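Local coordinates for protein bsobi restriction endonuclease (PDB 1DC1) that cuts double-stranded DNA as a homodimeric type II restriction endonuclease, recognising the degenerate sequence CYCGRG and cleaving after its first cytosine, at residues M199-V204 and N210-L215; L73-I78 and N96-N101; F7-K12 and V313-R318. All coordinates share one frame; numbering follows the deposited sequence. Where two conformers were deposited one is given.

Contact 1 (M199-V204 and N210-L215). With nucleotides of chain A.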
loop_
_atom_site.group_PDB
_atom_site.type_symbol
_atom_site.label_atom_id
_atom_site.label_comp_id
_atom_site.label_asym_id
_atom_site.label_seq_id
_atom_site.Cartn_x
_atom_site.Cartn_y
_atom_site.Cartn_z
ATOM N N MET D 199 7.123 -22.859 -8.241
ATOM C CA MET D 199 7.762 -22.248 -7.085
ATOM C C MET D 199 7.107 -20.893 -6.853
ATOM O O MET D 199 6.695 -20.246 -7.793
ATOM C CB MET D 199 9.241 -21.989 -7.349
ATOM C CG MET D 199 10.081 -23.226 -7.572
ATOM S SD MET D 199 10.680 -23.977 -6.089
ATOM C CE MET D 199 11.610 -22.682 -5.231
ATOM N N TYR D 200 7.038 -20.475 -5.601
ATOM C CA TYR D 200 6.480 -19.175 -5.278
ATOM C C TYR D 200 7.570 -18.160 -4.893
ATOM O O TYR D 200 8.595 -18.524 -4.321
ATOM C CB TYR D 200 5.512 -19.326 -4.115
ATOM C CG TYR D 200 4.268 -20.096 -4.471
ATOM C CD1 TYR D 200 3.237 -19.480 -5.184
ATOM C CD2 TYR D 200 4.074 -21.416 -4.024
ATOM C CE1 TYR D 200 2.039 -20.130 -5.432
ATOM C CE2 TYR D 200 2.867 -22.081 -4.269
ATOM C CZ TYR D 200 1.856 -21.408 -4.971
ATOM O OH TYR D 200 0.606 -21.963 -5.158
ATOM N N ASN D 201 7.358 -16.903 -5.232
ATOM C CA ASN D 201 8.259 -15.845 -4.837
ATOM C C ASN D 201 9.733 -16.072 -5.119
ATOM O O ASN D 201 10.577 -16.110 -4.228
ATOM C CB ASN D 201 8.004 -15.563 -3.351
ATOM C CG ASN D 201 6.526 -15.336 -3.059
ATOM O OD1 ASN D 201 5.858 -14.489 -3.684
ATOM N ND2 ASN D 201 6.011 -16.085 -2.109
ATOM N N ILE D 202 10.026 -16.161 -6.386
ATOM C CA ILE D 202 11.337 -16.433 -6.893
ATOM C C ILE D 202 11.877 -15.201 -7.590
ATOM O O ILE D 202 11.144 -14.505 -8.311
ATOM C CB ILE D 202 11.187 -17.561 -7.977
ATOM C CG1 ILE D 202 10.862 -18.888 -7.335
ATOM C CG2 ILE D 202 12.433 -17.753 -8.757
ATOM C CD1 ILE D 202 11.269 -18.968 -5.925
ATOM N N THR D 203 13.170 -14.948 -7.417
ATOM C CA THR D 203 13.801 -13.845 -8.133
ATOM C C THR D 203 14.035 -14.359 -9.548
ATOM O O THR D 203 14.652 -15.403 -9.725
ATOM C CB THR D 203 15.150 -13.467 -7.567
ATOM O OG1 THR D 203 14.981 -13.016 -6.220
ATOM C CG2 THR D 203 15.774 -12.329 -8.436
ATOM N N VAL D 204 13.532 -13.652 -10.547
ATOM C CA VAL D 204 13.709 -14.090 -11.918
ATOM C C VAL D 204 14.838 -13.269 -12.504
ATOM O O VAL D 204 14.732 -12.053 -12.721
ATOM C CB VAL D 204 12.427 -13.903 -12.700
ATOM C CG1 VAL D 204 12.623 -14.313 -14.168
ATOM C CG2 VAL D 204 11.361 -14.736 -12.060
ATOM N N ASN D 210 11.279 -10.083 -8.427
ATOM C CA ASN D 210 10.652 -11.238 -7.814
ATOM C C ASN D 210 9.326 -11.472 -8.530
ATOM O O ASN D 210 8.707 -10.511 -9.022
ATOM C CB ASN D 210 10.477 -10.913 -6.344
ATOM C CG ASN D 210 11.787 -10.866 -5.616
ATOM O OD1 ASN D 210 12.519 -11.850 -5.580
ATOM N ND2 ASN D 210 12.104 -9.718 -5.043
ATOM N N VAL D 211 8.905 -12.734 -8.611
ATOM C CA VAL D 211 7.639 -13.093 -9.248
ATOM C C VAL D 211 6.877 -13.995 -8.292
ATOM O O VAL D 211 7.446 -14.882 -7.675
ATOM C CB VAL D 211 7.860 -13.811 -10.609
ATOM C CG1 VAL D 211 6.524 -14.019 -11.267
ATOM C CG2 VAL D 211 8.737 -12.905 -11.577
ATOM N N ASP D 212 5.584 -13.768 -8.159
ATOM C CA ASP D 212 4.779 -14.559 -7.208
ATOM C C ASP D 212 4.780 -16.041 -7.526
ATOM O O ASP D 212 5.019 -16.865 -6.640
ATOM C CB ASP D 212 3.314 -14.095 -7.203
ATOM C CG ASP D 212 3.133 -12.700 -6.620
ATOM O OD1 ASP D 212 4.002 -12.203 -5.832
ATOM O OD2 ASP D 212 2.106 -12.102 -6.977
ATOM N N ILE D 213 4.494 -16.362 -8.797
ATOM C CA ILE D 213 4.352 -17.752 -9.269
ATOM C C ILE D 213 5.238 -17.999 -10.474
ATOM O O ILE D 213 5.189 -17.220 -11.441
ATOM C CB ILE D 213 2.900 -18.034 -9.727
ATOM C CG1 ILE D 213 1.933 -17.750 -8.570
ATOM C CG2 ILE D 213 2.785 -19.469 -10.350
ATOM C CD1 ILE D 213 0.526 -17.687 -8.995
ATOM N N CYS D 214 6.002 -19.095 -10.426
ATOM C CA CYS D 214 6.887 -19.496 -11.508
ATOM C C CYS D 214 6.732 -20.973 -11.767
ATOM O O CYS D 214 6.811 -21.745 -10.826
ATOM C CB CYS D 214 8.335 -19.201 -11.131
ATOM S SG CYS D 214 8.823 -17.430 -11.229
ATOM N N LEU D 215 6.511 -21.346 -13.028
ATOM C CA LEU D 215 6.382 -22.750 -13.424
ATOM C C LEU D 215 7.547 -23.058 -14.297
ATOM O O LEU D 215 7.735 -22.411 -15.314
ATOM C CB LEU D 215 5.103 -23.039 -14.213
ATOM C CG LEU D 215 4.812 -24.546 -14.491
ATOM C CD1 LEU D 215 4.652 -25.253 -13.172
ATOM C CD2 LEU D 215 3.539 -24.763 -15.278
ATOM P P DC A 5 9.626 -6.787 -7.146
ATOM O OP1 DC A 5 10.861 -7.489 -7.579
ATOM O OP2 DC A 5 8.741 -6.204 -8.147
ATOM O "O5'" DC A 5 8.804 -7.883 -6.345
ATOM C "C5'" DC A 5 7.579 -7.565 -5.695
ATOM C "C4'" DC A 5 7.477 -8.328 -4.398
ATOM O "O4'" DC A 5 8.388 -7.786 -3.421
ATOM C "C3'" DC A 5 6.111 -8.219 -3.736
ATOM O "O3'" DC A 5 5.204 -9.140 -4.294
ATOM C "C2'" DC A 5 6.416 -8.506 -2.285
ATOM C "C1'" DC A 5 7.767 -7.822 -2.142
ATOM N N1 DC A 5 7.725 -6.449 -1.580
ATOM C C2 DC A 5 7.474 -6.324 -0.196
ATOM O O2 DC A 5 7.219 -7.372 0.467
ATOM N N3 DC A 5 7.507 -5.085 0.375
ATOM C C4 DC A 5 7.771 -4.002 -0.382
ATOM N N4 DC A 5 7.829 -2.818 0.222
ATOM C C5 DC A 5 8.003 -4.099 -1.789
ATOM C C6 DC A 5 7.955 -5.332 -2.343
ATOM P P DT A 6 3.648 -8.849 -4.226
ATOM O OP1 DT A 6 3.051 -9.970 -4.946
ATOM O OP2 DT A 6 3.276 -7.435 -4.563
ATOM O "O5'" DT A 6 3.280 -8.976 -2.679
ATOM C "C5'" DT A 6 3.149 -10.266 -2.049
ATOM C "C4'" DT A 6 2.655 -10.095 -0.629
ATOM O "O4'" DT A 6 3.620 -9.379 0.178
ATOM C "C3'" DT A 6 1.368 -9.284 -0.517
ATOM O "O3'" DT A 6 0.266 -10.166 -0.720
ATOM C "C2'" DT A 6 1.439 -8.777 0.910
ATOM C "C1'" DT A 6 2.933 -8.582 1.136
ATOM N N1 DT A 6 3.295 -7.185 0.913
ATOM C C2 DT A 6 3.208 -6.323 1.979
ATOM O O2 DT A 6 2.800 -6.648 3.089
ATOM N N3 DT A 6 3.607 -5.049 1.699
ATOM C C4 DT A 6 4.039 -4.559 0.491
ATOM O O4 DT A 6 4.417 -3.402 0.424
ATOM C C5 DT A 6 4.021 -5.510 -0.605
ATOM C C7 DT A 6 4.332 -5.053 -1.995
ATOM C C6 DT A 6 3.692 -6.756 -0.331
HETATM O O HOH W 1 6.810 -12.099 -5.060
#
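Cys214, with the most surface buried, is joined to Met199 as an antiparallel hydrogen-bonded pair: Met199 N donates to Cys214 O over 2.8 Å, and Cys214 N returns a bond to Met199 O. In one of its two conformers its SG, anti to its own carbonyl carbon (chi1 -76°), touches Ile202 CB and Val204 CG2, the latter 3.8 Å away. The strands then turn a corner at a G1 beta bulge, where Asn201 and Ile202 both face Val211. Here Asn201 N takes Asp212 O at 2.7 Å from above the carbonyl plane, whereas Ile202 N reaches Val211 O within the Val211 carbonyl plane. Past the bulge, Thr203 and Asn210 form a non-hydrogen-bonded pair whose side chains bond each other, Thr203 OG1 donating to Asn210 OD1 at 2.8 Å in one of the two Asn210 conformers. The Asn210 backbone N grips OP1 of DC5 (chain A) at 2.8 Å in a nearly straight bond. Asp212, a predicted catalytic magnesium ligand, directs its carboxylate at the phosphate of DT6 (chain A), with OD1 2.6 Å from OP1. One water lies 2.9 Å from both Asp212 OD1 and Asn201 OD1, linking groups whose planes stand 82° apart, though it has more acceptors in reach than protons. Leu241 N and the predicted metal ligand Glu240 hold Asp212 by its OD2 and backbone N, respectively. The contact thus carries the PD-(D/E)XK active-site strand from the main sheet into a small hairpin beside the DNA: strand 235-242 flanks 213-217, Lys185 bonds Tyr200, and helix 110-152 covers Tyr200 and Ile213.

Contact 2 (L73-I78 and N96-N101). With nucleotides of chain B.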
loop_
_atom_site.group_PDB
_atom_site.type_symbol
_atom_site.label_atom_id
_atom_site.label_comp_id
_atom_site.label_asym_id
_atom_site.label_seq_id
_atom_site.Cartn_x
_atom_site.Cartn_y
_atom_site.Cartn_z
ATOM N N LEU D 73 11.468 3.436 22.394
ATOM C CA LEU D 73 11.727 3.996 21.071
ATOM C C LEU D 73 10.468 3.821 20.225
ATOM O O LEU D 73 10.054 4.775 19.542
ATOM C CB LEU D 73 12.902 3.325 20.366
ATOM C CG LEU D 73 13.260 3.781 18.923
ATOM C CD1 LEU D 73 13.636 5.296 18.886
ATOM C CD2 LEU D 73 14.416 2.913 18.404
ATOM N N TYR D 74 9.832 2.651 20.283
ATOM C CA TYR D 74 8.636 2.459 19.498
ATOM C C TYR D 74 7.515 3.413 19.905
ATOM O O TYR D 74 6.878 4.030 19.040
ATOM C CB TYR D 74 8.156 1.001 19.581
ATOM C CG TYR D 74 7.475 0.563 18.280
ATOM C CD1 TYR D 74 6.162 0.986 17.975
ATOM C CD2 TYR D 74 8.167 -0.192 17.314
ATOM C CE1 TYR D 74 5.549 0.673 16.724
ATOM C CE2 TYR D 74 7.570 -0.507 16.086
ATOM C CZ TYR D 74 6.257 -0.055 15.813
ATOM O OH TYR D 74 5.680 -0.288 14.610
ATOM N N ALA D 75 7.278 3.533 21.212
ATOM C CA ALA D 75 6.246 4.424 21.756
ATOM C C ALA D 75 6.505 5.895 21.421
ATOM O O ALA D 75 5.564 6.691 21.421
ATOM C CB ALA D 75 6.118 4.246 23.289
ATOM N N SER D 76 7.769 6.238 21.136
ATOM C CA SER D 76 8.176 7.594 20.791
ATOM C C SER D 76 7.838 7.937 19.345
ATOM O O SER D 76 8.121 9.032 18.885
ATOM C CB SER D 76 9.672 7.815 21.090
ATOM O OG SER D 76 10.499 7.526 19.978
ATOM N N GLY D 77 7.204 7.012 18.628
ATOM C CA GLY D 77 6.788 7.291 17.265
ATOM C C GLY D 77 7.671 6.754 16.170
ATOM O O GLY D 77 7.496 7.162 15.014
ATOM N N ILE D 78 8.591 5.850 16.525
ATOM C CA ILE D 78 9.520 5.255 15.578
ATOM C C ILE D 78 9.202 3.785 15.197
ATOM O O ILE D 78 9.399 2.866 15.999
ATOM C CB ILE D 78 10.988 5.374 16.120
ATOM C CG1 ILE D 78 11.295 6.822 16.558
ATOM C CG2 ILE D 78 11.978 4.856 15.047
ATOM C CD1 ILE D 78 11.138 7.859 15.465
ATOM N N ASN D 96 13.813 10.919 24.347
ATOM C CA ASN D 96 13.715 12.102 25.202
ATOM C C ASN D 96 12.489 12.940 24.837
ATOM O O ASN D 96 11.826 13.506 25.714
ATOM C CB ASN D 96 15.000 12.938 25.118
ATOM C CG ASN D 96 16.210 12.191 25.699
ATOM O OD1 ASN D 96 16.072 11.357 26.618
ATOM N ND2 ASN D 96 17.398 12.473 25.158
ATOM N N ASN D 97 12.158 12.990 23.552
ATOM C CA ASN D 97 10.998 13.769 23.131
ATOM C C ASN D 97 9.745 13.169 23.735
ATOM O O ASN D 97 8.853 13.883 24.178
ATOM C CB ASN D 97 10.912 13.783 21.614
ATOM C CG ASN D 97 12.027 14.620 20.978
ATOM O OD1 ASN D 97 12.623 15.498 21.641
ATOM N ND2 ASN D 97 12.320 14.351 19.695
ATOM N N LEU D 98 9.697 11.842 23.768
ATOM C CA LEU D 98 8.543 11.153 24.321
ATOM C C LEU D 98 8.435 11.504 25.806
ATOM O O LEU D 98 7.352 11.848 26.313
ATOM C CB LEU D 98 8.711 9.627 24.123
ATOM C CG LEU D 98 7.730 8.794 24.953
ATOM C CD1 LEU D 98 6.285 9.055 24.520
ATOM C CD2 LEU D 98 8.123 7.296 24.852
ATOM N N ILE D 99 9.560 11.413 26.509
ATOM C CA ILE D 99 9.574 11.750 27.930
ATOM C C ILE D 99 9.182 13.224 28.179
ATOM O O ILE D 99 8.293 13.485 28.976
ATOM C CB ILE D 99 10.967 11.427 28.579
ATOM C CG1 ILE D 99 11.149 9.914 28.696
ATOM C CG2 ILE D 99 11.079 12.063 29.981
ATOM C CD1 ILE D 99 12.551 9.511 29.043
ATOM N N GLU D 100 9.789 14.167 27.455
ATOM C CA GLU D 100 9.499 15.582 27.674
ATOM C C GLU D 100 8.194 16.063 27.139
ATOM O O GLU D 100 7.561 16.900 27.766
ATOM C CB GLU D 100 10.613 16.456 27.087
ATOM C CG GLU D 100 12.007 16.100 27.639
ATOM C CD GLU D 100 13.131 16.900 26.993
ATOM O OE1 GLU D 100 12.845 17.623 26.018
ATOM O OE2 GLU D 100 14.291 16.799 27.450
ATOM N N ASN D 101 7.772 15.526 26.000
ATOM C CA ASN D 101 6.549 16.002 25.380
ATOM C C ASN D 101 5.290 15.322 25.816
ATOM O O ASN D 101 4.193 15.917 25.753
ATOM C CB ASN D 101 6.631 15.896 23.853
ATOM C CG ASN D 101 7.773 16.686 23.288
ATOM O OD1 ASN D 101 8.107 17.743 23.828
ATOM N ND2 ASN D 101 8.389 16.191 22.202
ATOM P P DG B 10 6.813 -1.715 11.616
ATOM O OP1 DG B 10 7.196 -1.548 13.044
ATOM O OP2 DG B 10 7.808 -1.434 10.558
ATOM O "O5'" DG B 10 6.136 -3.145 11.461
ATOM C "C5'" DG B 10 6.851 -4.277 11.016
ATOM C "C4'" DG B 10 5.907 -5.209 10.285
ATOM O "O4'" DG B 10 5.289 -4.502 9.194
ATOM C "C3'" DG B 10 6.660 -6.364 9.641
ATOM O "O3'" DG B 10 6.590 -7.483 10.485
ATOM C "C2'" DG B 10 5.918 -6.638 8.353
ATOM C "C1'" DG B 10 5.380 -5.265 7.986
ATOM N N9 DG B 10 6.219 -4.525 7.054
ATOM C C8 DG B 10 6.842 -3.318 7.292
ATOM N N7 DG B 10 7.442 -2.838 6.241
ATOM C C5 DG B 10 7.224 -3.799 5.253
ATOM C C6 DG B 10 7.629 -3.825 3.861
ATOM O O6 DG B 10 8.319 -3.007 3.244
ATOM N N1 DG B 10 7.156 -4.973 3.205
ATOM C C2 DG B 10 6.459 -6.005 3.819
ATOM N N2 DG B 10 6.138 -7.073 3.025
ATOM N N3 DG B 10 6.108 -6.000 5.117
ATOM C C4 DG B 10 6.501 -4.864 5.754
#
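Ser76 and Leu98 bring the backbones closest, their CA atoms 5.0 Å apart where the C-terminal end of helix 69-75 meets the side of helix 88-103. Leu98 carries the whole contact from its side. Its CB lies 3.7 Å from Ser76 CB, while its branches divide over the helix end: CD2 packs against Ala75 CB at 4.0 Å and CD1 sits at the same distance from Ala75 O. With CG anti to the backbone N (chi1 166°), the leucine extends its methyls over Ala75 and the start of Ser76. Ser76 keeps its hydroxyl for polar partners; OG bonds Ser94 OG, on the same helix as Leu98, and lies 2.8 Å from Leu73 O. One residue before Ala75, Tyr74 leaves in another direction: its OH donates to OP1 of DG10 (chain B) at 2.5 Å, the phosphate oxygen lying at the ring edge and in its plane. Leu114 of helix 110-152 also touches Ala75, and Ser76 O accepts a bond from Asn36 of the second subunit. Leu98 thus packs against the last turn of helix 69-75, which carries Tyr74 to the DNA phosphate and ends in a Schellman motif, with Gly77 at positive phi and Gly77 N bonded to Tyr74 O.

Contact 3 (F7-K12 and V313-R318)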
loop_
_atom_site.group_PDB
_atom_site.type_symbol
_atom_site.label_atom_id
_atom_site.label_comp_id
_atom_site.label_asym_id
_atom_site.label_seq_id
_atom_site.Cartn_x
_atom_site.Cartn_y
_atom_site.Cartn_z
ATOM N N PHE D 7 -8.612 -19.612 -20.593
ATOM C CA PHE D 7 -9.510 -18.799 -19.801
ATOM C C PHE D 7 -10.980 -18.921 -20.198
ATOM O O PHE D 7 -11.854 -18.652 -19.364
ATOM C CB PHE D 7 -9.114 -17.364 -19.933
ATOM C CG PHE D 7 -9.254 -16.854 -21.322
ATOM C CD1 PHE D 7 -8.253 -17.101 -22.265
ATOM C CD2 PHE D 7 -10.370 -16.077 -21.672
ATOM C CE1 PHE D 7 -8.359 -16.563 -23.545
ATOM C CE2 PHE D 7 -10.509 -15.516 -22.964
ATOM C CZ PHE D 7 -9.503 -15.754 -23.903
ATOM N N GLU D 8 -11.269 -19.308 -21.447
ATOM C CA GLU D 8 -12.666 -19.423 -21.885
ATOM C C GLU D 8 -13.387 -20.569 -21.191
ATOM O O GLU D 8 -14.609 -20.657 -21.207
ATOM C CB GLU D 8 -12.720 -19.639 -23.374
ATOM C CG GLU D 8 -12.535 -18.385 -24.140
ATOM C CD GLU D 8 -12.206 -18.659 -25.600
ATOM O OE1 GLU D 8 -12.367 -19.823 -26.044
ATOM O OE2 GLU D 8 -11.786 -17.709 -26.307
ATOM N N ASN D 9 -12.622 -21.465 -20.588
ATOM C CA ASN D 9 -13.234 -22.567 -19.885
ATOM C C ASN D 9 -14.011 -22.090 -18.648
ATOM O O ASN D 9 -15.015 -22.688 -18.267
ATOM C CB ASN D 9 -12.199 -23.598 -19.446
ATOM C CG ASN D 9 -12.852 -24.783 -18.780
ATOM O OD1 ASN D 9 -13.579 -25.551 -19.429
ATOM N ND2 ASN D 9 -12.639 -24.928 -17.474
ATOM N N HIS D 10 -13.560 -21.025 -17.998
ATOM C CA HIS D 10 -14.288 -20.546 -16.817
ATOM C C HIS D 10 -14.733 -19.088 -16.904
ATOM O O HIS D 10 -15.410 -18.615 -15.993
ATOM C CB HIS D 10 -13.471 -20.748 -15.540
ATOM C CG HIS D 10 -12.132 -20.070 -15.573
ATOM N ND1 HIS D 10 -11.000 -20.675 -16.086
ATOM C CD2 HIS D 10 -11.744 -18.842 -15.147
ATOM C CE1 HIS D 10 -9.974 -19.850 -15.966
ATOM N NE2 HIS D 10 -10.398 -18.733 -15.398
ATOM N N LEU D 11 -14.356 -18.376 -17.975
ATOM C CA LEU D 11 -14.755 -16.969 -18.191
ATOM C C LEU D 11 -15.528 -16.812 -19.463
ATOM O O LEU D 11 -14.992 -17.054 -20.532
ATOM C CB LEU D 11 -13.557 -16.033 -18.344
ATOM C CG LEU D 11 -12.707 -16.014 -17.101
ATOM C CD1 LEU D 11 -11.437 -15.230 -17.381
ATOM C CD2 LEU D 11 -13.520 -15.431 -15.955
ATOM N N LYS D 12 -16.765 -16.358 -19.365
ATOM C CA LYS D 12 -17.552 -16.149 -20.566
ATOM C C LYS D 12 -17.762 -14.658 -20.832
ATOM O O LYS D 12 -18.034 -14.247 -21.959
ATOM C CB LYS D 12 -18.892 -16.870 -20.440
ATOM C CG LYS D 12 -18.805 -18.178 -19.660
ATOM C CD LYS D 12 -17.793 -19.179 -20.249
ATOM C CE LYS D 12 -17.422 -20.263 -19.208
ATOM N NZ LYS D 12 -17.081 -21.580 -19.823
ATOM N N VAL D 313 -10.741 -20.864 -10.110
ATOM C CA VAL D 313 -9.457 -21.303 -9.572
ATOM C C VAL D 313 -9.194 -22.746 -9.994
ATOM O O VAL D 313 -8.100 -23.068 -10.459
ATOM C CB VAL D 313 -9.418 -21.157 -8.004
ATOM C CG1 VAL D 313 -8.123 -21.753 -7.403
ATOM C CG2 VAL D 313 -9.548 -19.672 -7.649
ATOM N N GLY D 314 -10.208 -23.600 -9.859
ATOM C CA GLY D 314 -10.055 -25.003 -10.230
ATOM C C GLY D 314 -9.700 -25.212 -11.688
ATOM O O GLY D 314 -8.806 -25.986 -12.017
ATOM N N SER D 315 -10.417 -24.511 -12.562
ATOM C CA SER D 315 -10.193 -24.588 -13.992
ATOM C C SER D 315 -8.768 -24.113 -14.288
ATOM O O SER D 315 -8.056 -24.745 -15.046
ATOM C CB SER D 315 -11.256 -23.694 -14.689
ATOM O OG SER D 315 -10.944 -23.432 -16.043
ATOM N N LEU D 316 -8.341 -23.012 -13.664
ATOM C CA LEU D 316 -7.007 -22.479 -13.939
ATOM C C LEU D 316 -5.929 -23.463 -13.478
ATOM O O LEU D 316 -4.938 -23.665 -14.172
ATOM C CB LEU D 316 -6.857 -21.115 -13.242
ATOM C CG LEU D 316 -5.552 -20.377 -13.551
ATOM C CD1 LEU D 316 -5.835 -18.946 -13.955
ATOM C CD2 LEU D 316 -4.671 -20.410 -12.323
ATOM N N CYS D 317 -6.139 -24.066 -12.301
ATOM C CA CYS D 317 -5.195 -25.037 -11.721
ATOM C C CYS D 317 -5.089 -26.327 -12.548
ATOM O O CYS D 317 -4.013 -26.874 -12.733
ATOM C CB CYS D 317 -5.606 -25.372 -10.279
ATOM S SG CYS D 317 -5.166 -24.036 -9.171
ATOM N N ARG D 318 -6.211 -26.819 -13.044
ATOM C CA ARG D 318 -6.185 -28.011 -13.880
ATOM C C ARG D 318 -5.407 -27.675 -15.161
ATOM O O ARG D 318 -4.597 -28.467 -15.632
ATOM C CB ARG D 318 -7.626 -28.444 -14.134
ATOM C CG ARG D 318 -7.819 -29.372 -15.280
ATOM C CD ARG D 318 -9.216 -29.993 -15.240
ATOM N NE ARG D 318 -9.203 -31.320 -15.864
ATOM C CZ ARG D 318 -9.995 -31.710 -16.863
ATOM N NH1 ARG D 318 -10.896 -30.877 -17.386
ATOM N NH2 ARG D 318 -9.889 -32.953 -17.330
#
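Asn9 and His10, in the N-terminal segment before helix 21-53, clasp Ser315 on helix 310-321, so that the two ends of the chain meet within the PD-(D/E)XK fold. Hydrogen bonding dominates. Asn9 ND2 donates to Ser315 OG over a nearly straight 2.7 Å bond (170°), the hydroxyl lying almost in the amide plane, and His10 ND1 joins the same OG at 2.8 Å from the edge of its ring. The serine hydroxyl, anti to its backbone N (chi1 166°), thus projects from the helix into the grip of two neighbouring residues. The far side of the imidazole is tied as well, since NE2 bonds Ser304 O on strand 303-306. Replacing the imidazole by an alanine methyl is likely to leave Ser304 O without this partner and Ser315 OG with Asn9 as its one remaining mate in the two segments, the chain at this position being freer to move. Van der Waals contact is slighter: His10 CE1 approaches Leu316 CB at 4.3 Å. Within the turn, Lys12 NZ folds back to bond Glu8 O. Phe7 O, which accepts from both His10 N and Leu11 N, sits 3.9 Å above the centre of the His10 ring.

Contacts 1 and 3 both belong to the catalytic part of the fold, with nearest atoms about 7 Å apart, whereas contact 2 lies on the opposite side of the chain's centre, its own centre about 40 Å from that of contact 1. Helix 110-152 borders all three. Contact 2 is fully buried but small and apolar; contacts 1 and 3 are partly buried and rely on hydrogen bonds, made chiefly by paired backbones in contact 1 and by side chains in contact 3. Contacts 1 and 2 each include a residue bonded to a DNA phosphate, on different DNA strands, chains A and B, while the nearest atom of contact 3 is about 13 Å from the nucleic acid; contact 3 closes the loop containing both.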